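PDB 3EOI: PilM from Escherichia coli, which is of unknown function but, as a plasmid-encoded member of the PilM family, probably takes part in pilus formation. Local coordinates for residues A12-Q17 against K72-L77; F21-N26 against L50-T55; G42-S47 against S59-Q64; R66-A71 against V119-N124. All coordinates share one frame; numbering follows the deposited sequence.

Interaction 1 (A12-Q17 against K72-L77); sequences AEITQQ and KEKPGL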
loop_
_atom_site.group_PDB
_atom_site.type_symbol
_atom_site.label_atom_id
_atom_site.label_comp_id
_atom_site.label_asym_id
_atom_site.label_seq_id
_atom_site.Cartn_x
_atom_site.Cartn_y
_atom_site.Cartn_z
ATOM N N ALA A 12 -16.741 -3.784 6.372
ATOM C CA ALA A 12 -16.919 -2.506 5.665
ATOM C C ALA A 12 -15.600 -1.722 5.626
ATOM O O ALA A 12 -15.258 -1.090 4.627
ATOM C CB ALA A 12 -17.987 -1.646 6.370
ATOM N N GLU A 13 -14.898 -1.667 6.759
ATOM C CA GLU A 13 -13.619 -0.945 6.852
ATOM C C GLU A 13 -12.579 -1.536 5.894
ATOM O O GLU A 13 -11.883 -0.755 5.166
ATOM C CB GLU A 13 -13.076 -0.984 8.298
ATOM C CG GLU A 13 -13.850 -0.135 9.271
ATOM C CD GLU A 13 -13.518 -0.394 10.726
ATOM O OE1 GLU A 13 -12.697 -1.320 10.990
ATOM O OE2 GLU A 13 -14.092 0.371 11.594
ATOM N N ILE A 14 -12.415 -2.869 5.888
ATOM C CA ILE A 14 -11.349 -3.420 5.008
ATOM C C ILE A 14 -11.739 -3.291 3.557
ATOM O O ILE A 14 -10.905 -3.109 2.680
ATOM C CB ILE A 14 -10.907 -4.877 5.364
ATOM C CG1 ILE A 14 -12.036 -5.894 5.104
ATOM C CG2 ILE A 14 -10.270 -4.878 6.782
ATOM C CD1 ILE A 14 -11.596 -7.371 5.131
ATOM N N THR A 15 -13.044 -3.349 3.265
ATOM C CA THR A 15 -13.453 -3.152 1.884
ATOM C C THR A 15 -13.061 -1.785 1.370
ATOM O O THR A 15 -12.508 -1.698 0.285
ATOM C CB THR A 15 -14.962 -3.331 1.727
ATOM O OG1 THR A 15 -15.350 -4.634 2.201
ATOM C CG2 THR A 15 -15.391 -3.130 0.258
ATOM N N GLN A 16 -13.282 -0.748 2.167
ATOM C CA GLN A 16 -12.929 0.595 1.758
ATOM C C GLN A 16 -11.406 0.827 1.787
ATOM O O GLN A 16 -10.835 1.476 0.900
ATOM C CB GLN A 16 -13.602 1.610 2.659
ATOM C CG GLN A 16 -13.450 3.053 2.137
ATOM C CD GLN A 16 -14.174 3.265 0.785
ATOM O OE1 GLN A 16 -15.344 2.899 0.606
ATOM N NE2 GLN A 16 -13.441 3.833 -0.189
ATOM N N GLN A 17 -10.714 0.248 2.773
ATOM C CA GLN A 17 -9.260 0.318 2.823
ATOM C C GLN A 17 -8.659 -0.315 1.576
ATOM O O GLN A 17 -7.706 0.245 0.996
ATOM C CB GLN A 17 -8.785 -0.438 4.027
ATOM C CG GLN A 17 -7.288 -0.652 4.081
ATOM C CD GLN A 17 -6.536 0.607 4.345
ATOM O OE1 GLN A 17 -6.139 0.909 5.509
ATOM N NE2 GLN A 17 -6.284 1.361 3.268
ATOM N N LYS A 72 -1.995 -0.594 7.025
ATOM C CA LYS A 72 -2.008 -1.412 8.231
ATOM C C LYS A 72 -2.754 -2.719 7.961
ATOM O O LYS A 72 -3.873 -2.687 7.489
ATOM C CB LYS A 72 -2.708 -0.648 9.365
ATOM C CG LYS A 72 -2.920 -1.444 10.658
ATOM C CD LYS A 72 -3.016 -0.529 11.929
ATOM C CE LYS A 72 -4.465 -0.308 12.413
ATOM N NZ LYS A 72 -4.560 0.479 13.714
ATOM N N GLU A 73 -2.140 -3.842 8.322
ATOM C CA GLU A 73 -2.728 -5.178 8.063
ATOM C C GLU A 73 -3.930 -5.423 8.986
ATOM O O GLU A 73 -3.925 -5.030 10.139
ATOM C CB GLU A 73 -1.661 -6.205 8.376
ATOM C CG GLU A 73 -1.858 -7.592 7.894
ATOM C CD GLU A 73 -0.666 -8.454 8.321
ATOM O OE1 GLU A 73 0.012 -8.088 9.343
ATOM O OE2 GLU A 73 -0.404 -9.483 7.671
ATOM N N LYS A 74 -4.937 -6.069 8.417
ATOM C CA LYS A 74 -6.112 -6.558 9.131
ATOM C C LYS A 74 -6.489 -7.897 8.593
ATOM O O LYS A 74 -6.194 -8.211 7.434
ATOM C CB LYS A 74 -7.267 -5.588 8.841
ATOM C CG LYS A 74 -6.928 -4.159 9.232
ATOM C CD LYS A 74 -6.988 -3.961 10.716
ATOM C CE LYS A 74 -6.792 -2.500 11.114
ATOM N NZ LYS A 74 -6.975 -2.514 12.580
ATOM N N PRO A 75 -7.219 -8.674 9.402
ATOM C CA PRO A 75 -7.675 -9.947 8.863
ATOM C C PRO A 75 -8.481 -9.739 7.574
ATOM O O PRO A 75 -9.414 -8.887 7.553
ATOM C CB PRO A 75 -8.566 -10.532 9.994
ATOM C CG PRO A 75 -8.791 -9.430 10.952
ATOM C CD PRO A 75 -7.798 -8.308 10.708
ATOM N N GLY A 76 -8.157 -10.509 6.518
ATOM C CA GLY A 76 -8.886 -10.487 5.275
ATOM C C GLY A 76 -8.548 -9.280 4.383
ATOM O O GLY A 76 -9.057 -9.176 3.288
ATOM N N LEU A 77 -7.717 -8.354 4.847
ATOM C CA LEU A 77 -7.371 -7.226 3.982
ATOM C C LEU A 77 -6.633 -7.768 2.743
ATOM O O LEU A 77 -6.845 -7.296 1.636
ATOM C CB LEU A 77 -6.539 -6.182 4.762
ATOM C CG LEU A 77 -6.025 -4.969 3.963
ATOM C CD1 LEU A 77 -7.210 -4.206 3.311
ATOM C CD2 LEU A 77 -5.150 -4.069 4.793
#

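Interaction 2 (F21-N26 against L50-T55); sequences FIRYMN and LGLPAT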
loop_
_atom_site.group_PDB
_atom_site.type_symbol
_atom_site.label_atom_id
_atom_site.label_comp_id
_atom_site.label_asym_id
_atom_site.label_seq_id
_atom_site.Cartn_x
_atom_site.Cartn_y
_atom_site.Cartn_z
ATOM N N PHE A 21 -6.487 1.683 -1.195
ATOM C CA PHE A 21 -5.145 1.181 -1.511
ATOM C C PHE A 21 -5.022 1.002 -3.050
ATOM O O PHE A 21 -4.029 1.415 -3.711
ATOM C CB PHE A 21 -4.959 -0.156 -0.784
ATOM C CG PHE A 21 -3.563 -0.726 -0.835
ATOM C CD1 PHE A 21 -3.032 -1.227 -2.043
ATOM C CD2 PHE A 21 -2.760 -0.758 0.324
ATOM C CE1 PHE A 21 -1.763 -1.738 -2.089
ATOM C CE2 PHE A 21 -1.443 -1.350 0.284
ATOM C CZ PHE A 21 -0.948 -1.827 -0.960
ATOM N N ILE A 22 -5.996 0.316 -3.648
ATOM C CA ILE A 22 -5.841 -0.019 -5.069
ATOM C C ILE A 22 -5.878 1.259 -5.898
ATOM O O ILE A 22 -5.123 1.404 -6.883
ATOM C CB ILE A 22 -6.914 -1.018 -5.522
ATOM C CG1 ILE A 22 -6.608 -2.383 -4.888
ATOM C CG2 ILE A 22 -6.913 -1.151 -7.040
ATOM C CD1 ILE A 22 -7.751 -3.311 -4.878
ATOM N N ARG A 23 -6.728 2.196 -5.497
ATOM C CA ARG A 23 -6.853 3.471 -6.225
ATOM C C ARG A 23 -5.560 4.243 -6.226
ATOM O O ARG A 23 -5.121 4.779 -7.298
ATOM C CB ARG A 23 -7.944 4.312 -5.575
ATOM C CG ARG A 23 -8.421 5.431 -6.411
ATOM C CD ARG A 23 -9.747 5.898 -5.866
ATOM N NE ARG A 23 -9.618 6.443 -4.504
ATOM C CZ ARG A 23 -10.219 5.939 -3.411
ATOM N NH1 ARG A 23 -11.025 4.869 -3.481
ATOM N NH2 ARG A 23 -10.021 6.550 -2.243
ATOM N N TYR A 24 -4.946 4.354 -5.045
ATOM C CA TYR A 24 -3.670 5.067 -4.919
ATOM C C TYR A 24 -2.525 4.317 -5.593
ATOM O O TYR A 24 -1.698 4.927 -6.311
ATOM C CB TYR A 24 -3.336 5.382 -3.440
ATOM C CG TYR A 24 -4.118 6.622 -2.970
ATOM C CD1 TYR A 24 -5.409 6.475 -2.492
ATOM C CD2 TYR A 24 -3.592 7.932 -3.058
ATOM C CE1 TYR A 24 -6.175 7.536 -2.060
ATOM C CE2 TYR A 24 -4.381 9.049 -2.604
ATOM C CZ TYR A 24 -5.677 8.810 -2.110
ATOM O OH TYR A 24 -6.570 9.808 -1.702
ATOM N N MET A 25 -2.398 3.013 -5.319
ATOM C CA MET A 25 -1.457 2.157 -6.045
ATOM C C MET A 25 -1.518 2.411 -7.575
ATOM O O MET A 25 -0.496 2.692 -8.219
ATOM C CB MET A 25 -1.741 0.667 -5.743
ATOM C CG MET A 25 -0.858 -0.235 -6.557
ATOM S SD MET A 25 -1.102 -2.052 -6.182
ATOM C CE MET A 25 -2.690 -2.267 -6.730
ATOM N N ASN A 26 -2.714 2.271 -8.165
ATOM C CA ASN A 26 -2.868 2.462 -9.640
ATOM C C ASN A 26 -2.445 3.862 -10.059
ATOM O O ASN A 26 -1.742 4.051 -11.073
ATOM C CB ASN A 26 -4.301 2.191 -10.081
ATOM C CG ASN A 26 -4.562 0.731 -10.289
ATOM O OD1 ASN A 26 -3.673 0.000 -10.705
ATOM N ND2 ASN A 26 -5.765 0.295 -9.971
ATOM N N LEU A 50 -1.298 12.668 -8.612
ATOM C CA LEU A 50 -2.171 11.500 -8.483
ATOM C C LEU A 50 -3.641 11.768 -8.871
ATOM O O LEU A 50 -4.428 10.838 -9.118
ATOM C CB LEU A 50 -2.116 11.004 -7.049
ATOM C CG LEU A 50 -0.704 10.642 -6.613
ATOM C CD1 LEU A 50 -0.751 9.963 -5.321
ATOM C CD2 LEU A 50 0.041 9.734 -7.626
ATOM N N GLY A 51 -4.022 13.039 -8.879
ATOM C CA GLY A 51 -5.439 13.371 -9.037
ATOM C C GLY A 51 -6.327 12.916 -7.897
ATOM O O GLY A 51 -7.534 12.712 -8.071
ATOM N N LEU A 52 -5.753 12.770 -6.704
ATOM C CA LEU A 52 -6.485 12.273 -5.571
ATOM C C LEU A 52 -6.126 13.185 -4.394
ATOM O O LEU A 52 -4.991 13.680 -4.322
ATOM C CB LEU A 52 -6.053 10.833 -5.289
ATOM C CG LEU A 52 -6.438 9.798 -6.358
ATOM C CD1 LEU A 52 -5.615 8.490 -6.201
ATOM C CD2 LEU A 52 -7.954 9.565 -6.329
ATOM N N PRO A 53 -7.088 13.459 -3.496
ATOM C CA PRO A 53 -6.659 14.299 -2.400
ATOM C C PRO A 53 -5.890 13.462 -1.422
ATOM O O PRO A 53 -5.645 12.287 -1.683
ATOM C CB PRO A 53 -7.977 14.757 -1.755
ATOM C CG PRO A 53 -8.912 13.678 -2.035
ATOM C CD PRO A 53 -8.497 13.027 -3.348
ATOM N N ALA A 54 -5.504 14.088 -0.313
ATOM C CA ALA A 54 -4.881 13.427 0.821
ATOM C C ALA A 54 -5.710 12.252 1.354
ATOM O O ALA A 54 -6.951 12.250 1.318
ATOM C CB ALA A 54 -4.623 14.444 1.938
ATOM N N THR A 55 -5.023 11.240 1.857
ATOM C CA THR A 55 -5.723 10.097 2.391
ATOM C C THR A 55 -5.057 9.643 3.663
ATOM O O THR A 55 -3.846 9.803 3.821
ATOM C CB THR A 55 -5.689 8.926 1.436
ATOM O OG1 THR A 55 -6.261 7.780 2.099
ATOM C CG2 THR A 55 -4.239 8.653 1.006
#

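Interaction 3 (G42-S47 against S59-Q64); sequences GGQLTS and SHLISQ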
loop_
_atom_site.group_PDB
_atom_site.type_symbol
_atom_site.label_atom_id
_atom_site.label_comp_id
_atom_site.label_asym_id
_atom_site.label_seq_id
_atom_site.Cartn_x
_atom_site.Cartn_y
_atom_site.Cartn_z
ATOM N N GLY A 42 13.031 10.377 -5.255
ATOM C CA GLY A 42 12.547 10.023 -3.908
ATOM C C GLY A 42 11.280 10.706 -3.430
ATOM O O GLY A 42 10.553 11.292 -4.221
ATOM N N GLY A 43 10.983 10.560 -2.144
ATOM C CA GLY A 43 9.874 11.343 -1.532
ATOM C C GLY A 43 8.567 10.759 -1.987
ATOM O O GLY A 43 8.424 9.551 -2.091
ATOM N N GLN A 44 7.596 11.636 -2.190
ATOM C CA GLN A 44 6.269 11.193 -2.573
ATOM C C GLN A 44 5.783 11.978 -3.786
ATOM O O GLN A 44 6.173 13.152 -4.007
ATOM C CB GLN A 44 5.264 11.496 -1.444
ATOM C CG GLN A 44 5.234 10.574 -0.232
ATOM C CD GLN A 44 6.364 10.764 0.747
ATOM O OE1 GLN A 44 6.819 11.899 0.994
ATOM N NE2 GLN A 44 6.793 9.652 1.381
ATOM N N LEU A 45 4.849 11.360 -4.524
ATOM C CA LEU A 45 4.170 12.064 -5.592
ATOM C C LEU A 45 3.125 12.962 -4.937
ATOM O O LEU A 45 2.660 12.692 -3.821
ATOM C CB LEU A 45 3.475 11.085 -6.531
ATOM C CG LEU A 45 4.379 10.050 -7.147
ATOM C CD1 LEU A 45 3.545 9.236 -8.104
ATOM C CD2 LEU A 45 5.483 10.725 -7.918
ATOM N N THR A 46 2.711 14.010 -5.620
ATOM C CA THR A 46 1.751 14.934 -4.994
ATOM C C THR A 46 0.303 14.624 -5.311
ATOM O O THR A 46 -0.000 13.830 -6.206
ATOM C CB THR A 46 1.996 16.381 -5.443
ATOM O OG1 THR A 46 1.719 16.472 -6.847
ATOM C CG2 THR A 46 3.462 16.833 -5.159
ATOM N N SER A 47 -0.603 15.282 -4.581
ATOM C CA SER A 47 -2.052 15.154 -4.858
ATOM C C SER A 47 -2.399 15.556 -6.262
ATOM O O SER A 47 -3.182 14.849 -6.939
ATOM C CB SER A 47 -2.884 15.951 -3.852
ATOM O OG SER A 47 -2.958 15.208 -2.651
ATOM N N SER A 59 -0.274 4.867 2.494
ATOM C CA SER A 59 0.948 5.661 2.529
ATOM C C SER A 59 1.865 5.157 1.415
ATOM O O SER A 59 1.711 4.039 0.945
ATOM C CB SER A 59 1.660 5.457 3.845
ATOM O OG SER A 59 0.767 5.807 4.946
ATOM N N HIS A 60 2.772 6.042 0.987
ATOM C CA HIS A 60 3.751 5.677 0.018
ATOM C C HIS A 60 5.073 6.404 0.152
ATOM O O HIS A 60 5.210 7.391 0.876
ATOM C CB HIS A 60 3.187 5.758 -1.407
ATOM C CG HIS A 60 3.319 7.114 -2.049
ATOM N ND1 HIS A 60 2.401 8.117 -1.825
ATOM C CD2 HIS A 60 4.190 7.595 -2.984
ATOM C CE1 HIS A 60 2.740 9.189 -2.537
ATOM N NE2 HIS A 60 3.818 8.898 -3.248
ATOM N N LEU A 61 6.075 5.824 -0.489
ATOM C CA LEU A 61 7.403 6.410 -0.423
ATOM C C LEU A 61 8.193 5.874 -1.593
ATOM O O LEU A 61 8.078 4.712 -1.947
ATOM C CB LEU A 61 8.159 6.062 0.875
ATOM C CG LEU A 61 9.682 6.346 0.901
ATOM C CD1 LEU A 61 9.919 7.837 1.111
ATOM C CD2 LEU A 61 10.257 5.526 2.054
ATOM N N ILE A 62 8.904 6.765 -2.277
ATOM C CA ILE A 62 9.880 6.346 -3.273
ATOM C C ILE A 62 11.280 6.371 -2.647
ATOM O O ILE A 62 11.680 7.386 -2.087
ATOM C CB ILE A 62 9.867 7.271 -4.508
ATOM C CG1 ILE A 62 8.438 7.350 -5.096
ATOM C CG2 ILE A 62 10.948 6.798 -5.504
ATOM C CD1 ILE A 62 8.215 8.557 -6.041
ATOM N N SER A 63 11.987 5.245 -2.692
ATOM C CA SER A 63 13.309 5.131 -2.060
ATOM C C SER A 63 14.196 4.203 -2.862
ATOM O O SER A 63 13.760 3.135 -3.296
ATOM C CB SER A 63 13.141 4.562 -0.656
ATOM O OG SER A 63 14.416 4.498 -0.014
ATOM N N GLN A 64 15.409 4.652 -3.137
ATOM C CA GLN A 64 16.307 3.873 -3.953
ATOM C C GLN A 64 15.602 3.419 -5.260
ATOM O O GLN A 64 15.756 2.284 -5.744
ATOM C CB GLN A 64 16.816 2.668 -3.163
ATOM C CG GLN A 64 17.550 3.112 -1.865
ATOM C CD GLN A 64 18.851 3.891 -2.134
ATOM O OE1 GLN A 64 18.909 5.126 -1.990
ATOM N NE2 GLN A 64 19.909 3.159 -2.524
#

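Interaction 4 (R66-A71 against V119-N124); sequences RVFVWA and VIIWMN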
loop_
_atom_site.group_PDB
_atom_site.type_symbol
_atom_site.label_atom_id
_atom_site.label_comp_id
_atom_site.label_asym_id
_atom_site.label_seq_id
_atom_site.Cartn_x
_atom_site.Cartn_y
_atom_site.Cartn_z
ATOM N N ARG A 66 12.634 2.648 -6.033
ATOM C CA ARG A 66 11.478 1.759 -6.002
ATOM C C ARG A 66 10.407 2.489 -5.245
ATOM O O ARG A 66 10.708 3.289 -4.368
ATOM C CB ARG A 66 11.816 0.437 -5.317
ATOM C CG ARG A 66 12.777 -0.397 -6.191
ATOM C CD ARG A 66 13.143 -1.734 -5.571
ATOM N NE ARG A 66 14.070 -1.554 -4.462
ATOM C CZ ARG A 66 15.020 -2.442 -4.138
ATOM N NH1 ARG A 66 15.847 -2.172 -3.129
ATOM N NH2 ARG A 66 15.132 -3.578 -4.827
ATOM N N VAL A 67 9.171 2.197 -5.558
ATOM C CA VAL A 67 8.076 2.782 -4.847
ATOM C C VAL A 67 7.404 1.717 -3.977
ATOM O O VAL A 67 7.217 0.530 -4.375
ATOM C CB VAL A 67 7.017 3.383 -5.810
ATOM C CG1 VAL A 67 6.381 2.353 -6.759
ATOM C CG2 VAL A 67 5.916 4.174 -5.036
ATOM N N PHE A 68 7.017 2.170 -2.794
ATOM C CA PHE A 68 6.410 1.320 -1.768
ATOM C C PHE A 68 5.075 1.964 -1.381
ATOM O O PHE A 68 5.011 3.202 -1.091
ATOM C CB PHE A 68 7.248 1.350 -0.499
ATOM C CG PHE A 68 8.641 0.830 -0.656
ATOM C CD1 PHE A 68 8.973 -0.451 -0.235
ATOM C CD2 PHE A 68 9.648 1.637 -1.239
ATOM C CE1 PHE A 68 10.294 -0.946 -0.412
ATOM C CE2 PHE A 68 10.917 1.151 -1.416
ATOM C CZ PHE A 68 11.249 -0.124 -1.005
ATOM N N VAL A 69 4.035 1.141 -1.313
ATOM C CA VAL A 69 2.700 1.601 -0.969
ATOM C C VAL A 69 2.198 0.620 0.097
ATOM O O VAL A 69 2.332 -0.607 -0.055
ATOM C CB VAL A 69 1.728 1.545 -2.186
ATOM C CG1 VAL A 69 0.310 1.914 -1.783
ATOM C CG2 VAL A 69 2.256 2.432 -3.285
ATOM N N TRP A 70 1.668 1.143 1.182
ATOM C CA TRP A 70 1.312 0.222 2.263
ATOM C C TRP A 70 0.122 0.664 3.096
ATOM O O TRP A 70 -0.270 1.859 3.122
ATOM C CB TRP A 70 2.520 0.004 3.187
ATOM C CG TRP A 70 2.962 1.240 4.011
ATOM C CD1 TRP A 70 2.477 1.634 5.211
ATOM C CD2 TRP A 70 3.942 2.217 3.631
ATOM N NE1 TRP A 70 3.127 2.762 5.641
ATOM C CE2 TRP A 70 4.013 3.166 4.668
ATOM C CE3 TRP A 70 4.775 2.370 2.519
ATOM C CZ2 TRP A 70 4.861 4.233 4.622
ATOM C CZ3 TRP A 70 5.633 3.491 2.478
ATOM C CH2 TRP A 70 5.652 4.407 3.545
ATOM N N ALA A 71 -0.448 -0.347 3.757
ATOM C CA ALA A 71 -1.566 -0.097 4.697
ATOM C C ALA A 71 -1.485 -1.044 5.875
ATOM O O ALA A 71 -0.952 -2.146 5.770
ATOM C CB ALA A 71 -2.919 -0.206 3.990
ATOM N N VAL A 119 2.255 -4.251 8.194
ATOM C CA VAL A 119 1.555 -3.726 7.012
ATOM C C VAL A 119 1.537 -4.710 5.869
ATOM O O VAL A 119 2.386 -5.601 5.790
ATOM C CB VAL A 119 2.168 -2.349 6.509
ATOM C CG1 VAL A 119 2.063 -1.284 7.580
ATOM C CG2 VAL A 119 3.607 -2.485 6.108
ATOM N N ILE A 120 0.539 -4.546 4.997
ATOM C CA ILE A 120 0.618 -5.138 3.679
ATOM C C ILE A 120 1.202 -4.114 2.732
ATOM O O ILE A 120 0.837 -2.896 2.802
ATOM C CB ILE A 120 -0.767 -5.554 3.177
ATOM C CG1 ILE A 120 -1.320 -6.723 4.028
ATOM C CG2 ILE A 120 -0.660 -5.936 1.670
ATOM C CD1 ILE A 120 -2.781 -7.040 3.761
ATOM N N ILE A 121 2.106 -4.577 1.871
ATOM C CA ILE A 121 2.888 -3.641 1.075
ATOM C C ILE A 121 3.030 -4.055 -0.349
ATOM O O ILE A 121 2.966 -5.254 -0.663
ATOM C CB ILE A 121 4.299 -3.420 1.711
ATOM C CG1 ILE A 121 5.044 -2.253 1.048
ATOM C CG2 ILE A 121 5.108 -4.727 1.696
ATOM C CD1 ILE A 121 6.039 -1.638 2.017
ATOM N N TRP A 122 3.104 -3.031 -1.219
ATOM C CA TRP A 122 3.343 -3.261 -2.646
ATOM C C TRP A 122 4.593 -2.494 -2.999
ATOM O O TRP A 122 4.724 -1.292 -2.647
ATOM C CB TRP A 122 2.136 -2.746 -3.430
ATOM C CG TRP A 122 2.239 -2.760 -4.958
ATOM C CD1 TRP A 122 1.962 -3.810 -5.777
ATOM C CD2 TRP A 122 2.491 -1.637 -5.828
ATOM N NE1 TRP A 122 2.063 -3.425 -7.116
ATOM C CE2 TRP A 122 2.389 -2.101 -7.163
ATOM C CE3 TRP A 122 2.868 -0.290 -5.600
ATOM C CZ2 TRP A 122 2.618 -1.270 -8.271
ATOM C CZ3 TRP A 122 3.060 0.541 -6.716
ATOM C CH2 TRP A 122 2.931 0.060 -8.001
ATOM N N MET A 123 5.560 -3.171 -3.578
ATOM C CA MET A 123 6.801 -2.499 -3.937
ATOM C C MET A 123 7.034 -2.728 -5.428
ATOM O O MET A 123 7.022 -3.885 -5.865
ATOM C CB MET A 123 7.975 -3.087 -3.139
ATOM C CG MET A 123 9.319 -2.318 -3.422
ATOM S SD MET A 123 10.879 -3.114 -2.825
ATOM C CE MET A 123 10.771 -4.433 -4.039
ATOM N N ASN A 124 7.208 -1.648 -6.178
ATOM C CA ASN A 124 7.272 -1.735 -7.642
ATOM C C ASN A 124 8.086 -0.572 -8.238
ATOM O O ASN A 124 8.843 0.153 -7.549
ATOM C CB ASN A 124 5.867 -1.706 -8.225
ATOM C CG ASN A 124 5.821 -2.151 -9.714
ATOM O OD1 ASN A 124 6.457 -3.122 -10.107
ATOM N ND2 ASN A 124 5.104 -1.388 -10.551
ATOM O OXT ASN A 124 7.990 -0.293 -9.429
#

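Interaction 1 (A12-Q17 against K72-L77)
Ile14 meets the 72-77 loop with both of its branches, and each finds a different partner. CG2 rests on the root of Lys74, 3.7 Å from Lys74 CB; beyond that point the lysine bends at its second torsion and carries its ammonium group away from the helix. The longer branch lies against backbone: Ile14 CD1 is 3.6 Å from Pro75 O and also 3.6 Å from Gly76 O. A chi1 of 67° produces this split, setting CG1 between the backbone N and the carbonyl carbon while CG2 stands opposite the carbonyl carbon. Gly76 takes a positive phi, and a CB built there would crowd Ile14 CD1, two reasons for glycine at this N-cap of helix 77-84.

Further along the helix, Gln17 offers its aliphatic part, CG lying 3.6 Å from Leu77 CD1. Its chain turns at chi2, and the amide end is held outside the contact by a bond from NE2 to Asn57 O. Leu77 CD1 also approaches the helix backbone, 3.9 Å from Ile14 O. With an alanine in place of Ile14, Lys74 CB and the two loop carbonyls would probably lose their hydrocarbon cover, opening a gap between the helix and the Lys74-Gly76 turn.

The contact thus joins the early part of helix 10-34 to the turn between strand 66-72 and helix 77-84. Thr15 O accepts a bond from Gln84 NE2, and Leu77 packs on Ile120 of strand 119-123.

Interaction 2 (F21-N26 against L50-T55)
Tyr24 projects from helix 10-34 into the 50-55 loop and donates the hydrogen bond that joins the two segments: its OH lies 2.6 Å from Pro53 O. The acceptor sits in the plane of the ring, at its edge, whereas the hydroxyl is tilted 34° out of the carbonyl plane.

Two CH-pi contacts sandwich the ring. Over one face Leu52 CD1 stands 3.8 Å from the Tyr24 ring centroid, only 12° off the normal and therefore nearly central. Over the opposite face Thr55 CG2 lies 3.7 Å from the same centroid, shifted toward the rim. Thr55 presents this methyl because its OG1 is turned opposite the backbone N, which puts CG2 between that N and the carbonyl carbon.

Apolar packing completes the contact. Leu52 CB is 3.6 Å from Tyr24 CE2, and Leu50 CD1 meets the ring edge at Tyr24 CD2, 4.2 Å away. Leu52 CD2 touches the edge of the Arg23 guanidinium, 4.0 Å from Arg23 NE, while Arg23 NH2 forms a salt bridge with Asp20. A phenylalanine in place of Tyr24 would probably leave Pro53 O without its donor and the loop less firmly fixed over the ring.

The loop between helix 47-50 and strand 59-63 is in this way held to the long helix. Tyr24 also touches Val58, while Phe21 and Met25 of the same helix pack on Trp122 of strand 119-123.

Interaction 3 (G42-S47 against S59-Q64)
Gly43 O accepts a nearly straight bond from Ile62 N, at 2.8 Å and an N-H...O angle of 170°, which ties the 42-47 loop to strand 59-63. The return bond, from Gly43 N to Ile62 O, is weak at 3.3 Å. Gly42 CA approaches the same Ile62 O, and the carbonyl oxygen of Gly42 is in turn bonded by Arg38 NH1.

Side chains satisfy the next polar atoms. Gln44 NE2 donates to His60 O at 2.8 Å with an angle of 162°; the oxygen lies close to the amide plane, and the donor meets one of its lone pairs. Chi1 of -78° lays Gln44 CG over one face of the imidazole, 3.8 Å from the His60 ring centroid, and a bend at chi2 then turns the amide to the carbonyl. The ring works at its edge as well. Leu45 N donates to His60 NE2 at 3.0 Å, almost in the ring plane, so a loop N-H is met by a side chain where a strand partner would use a carbonyl. Beside these bonds, Leu45 CD2 and Ile62 CD1 pack at 4.0 Å.

His60 is therefore gripped on a face and an edge, with its backbone carbonyl held by the very residue whose CG covers the ring. Because NE2 serves as an acceptor, it carries no proton in this bond, which is consistent with a neutral ring bearing its hydrogen on ND1.

Interaction 4 (R66-A71 against V119-N124)
Met123 runs extended through its first two torsions (chi1 -176°), which carries CG and SD alongside Phe68, whose CG stands opposite its own carbonyl carbon (chi1 -62°); the bend at chi3 turns only the terminal methyl, CE, which lies near Arg66 CD. Met123 and Phe68 form a Met-aromatic pair across two neighbouring strands of the five-stranded antiparallel sheet, the segments running at 156° to each other. Met123 CG lies over the ring face, 3.8 Å from the Phe68 centroid, while SD is oblique to that centroid at 4.1 Å. The sulfur also lies over a face of the Arg66 guanidinium, and Arg66 CD is 3.8 Å from Met123 SD.

Phe68 and Trp70 share this side of the sheet with Ile121, whose CD1 reaches the edge of the Phe68 ring, 3.9 Å from Phe68 CD1. On the other side Trp122 lies along Val69, turning its indole edge to the valine so that Trp122 CE3 is 3.6 Å from Val69 CG2. Val67 CG1 adds a second methyl, 3.8 Å from Trp122 CZ3. Helix 10-34 covers this surface, Asn29 touching Trp122, Ile28 touching Val67 and Phe21 touching Ala71.

Six backbone hydrogen bonds join the segments: two each between Val69 and Trp122, Ala71 and Ile120, and Val67 and the terminal Asn124. Phe68 with Met123 and Trp70 with Ile121 are the non-hydrogen-bonded pairs between them. At the chain terminus one carboxylate oxygen, Asn124 O, takes the N-H of Val67 at 2.9 Å, while the other, OXT, forms a salt bridge with Arg39.

How the interactions relate
Interaction 4 lies nearest the middle of the fold, about 4 Å from the chain's centre, with the other three placed around it at 11 to 15 Å between centres. Interactions 1 and 2 both use helix 10-34, about 16 Å apart. Interaction 3 joins interaction 4 through neighbouring strands 59-63 and 66-72, whereas interactions 1 and 3 lie on opposite sides of the chain's centre. Along the sequence, interactions 2 and 3 interleave and both fall inside the loop closed by interaction 1, which itself alternates with interaction 4. Helix, sheet and connecting loops are thereby tied into a single compact unit.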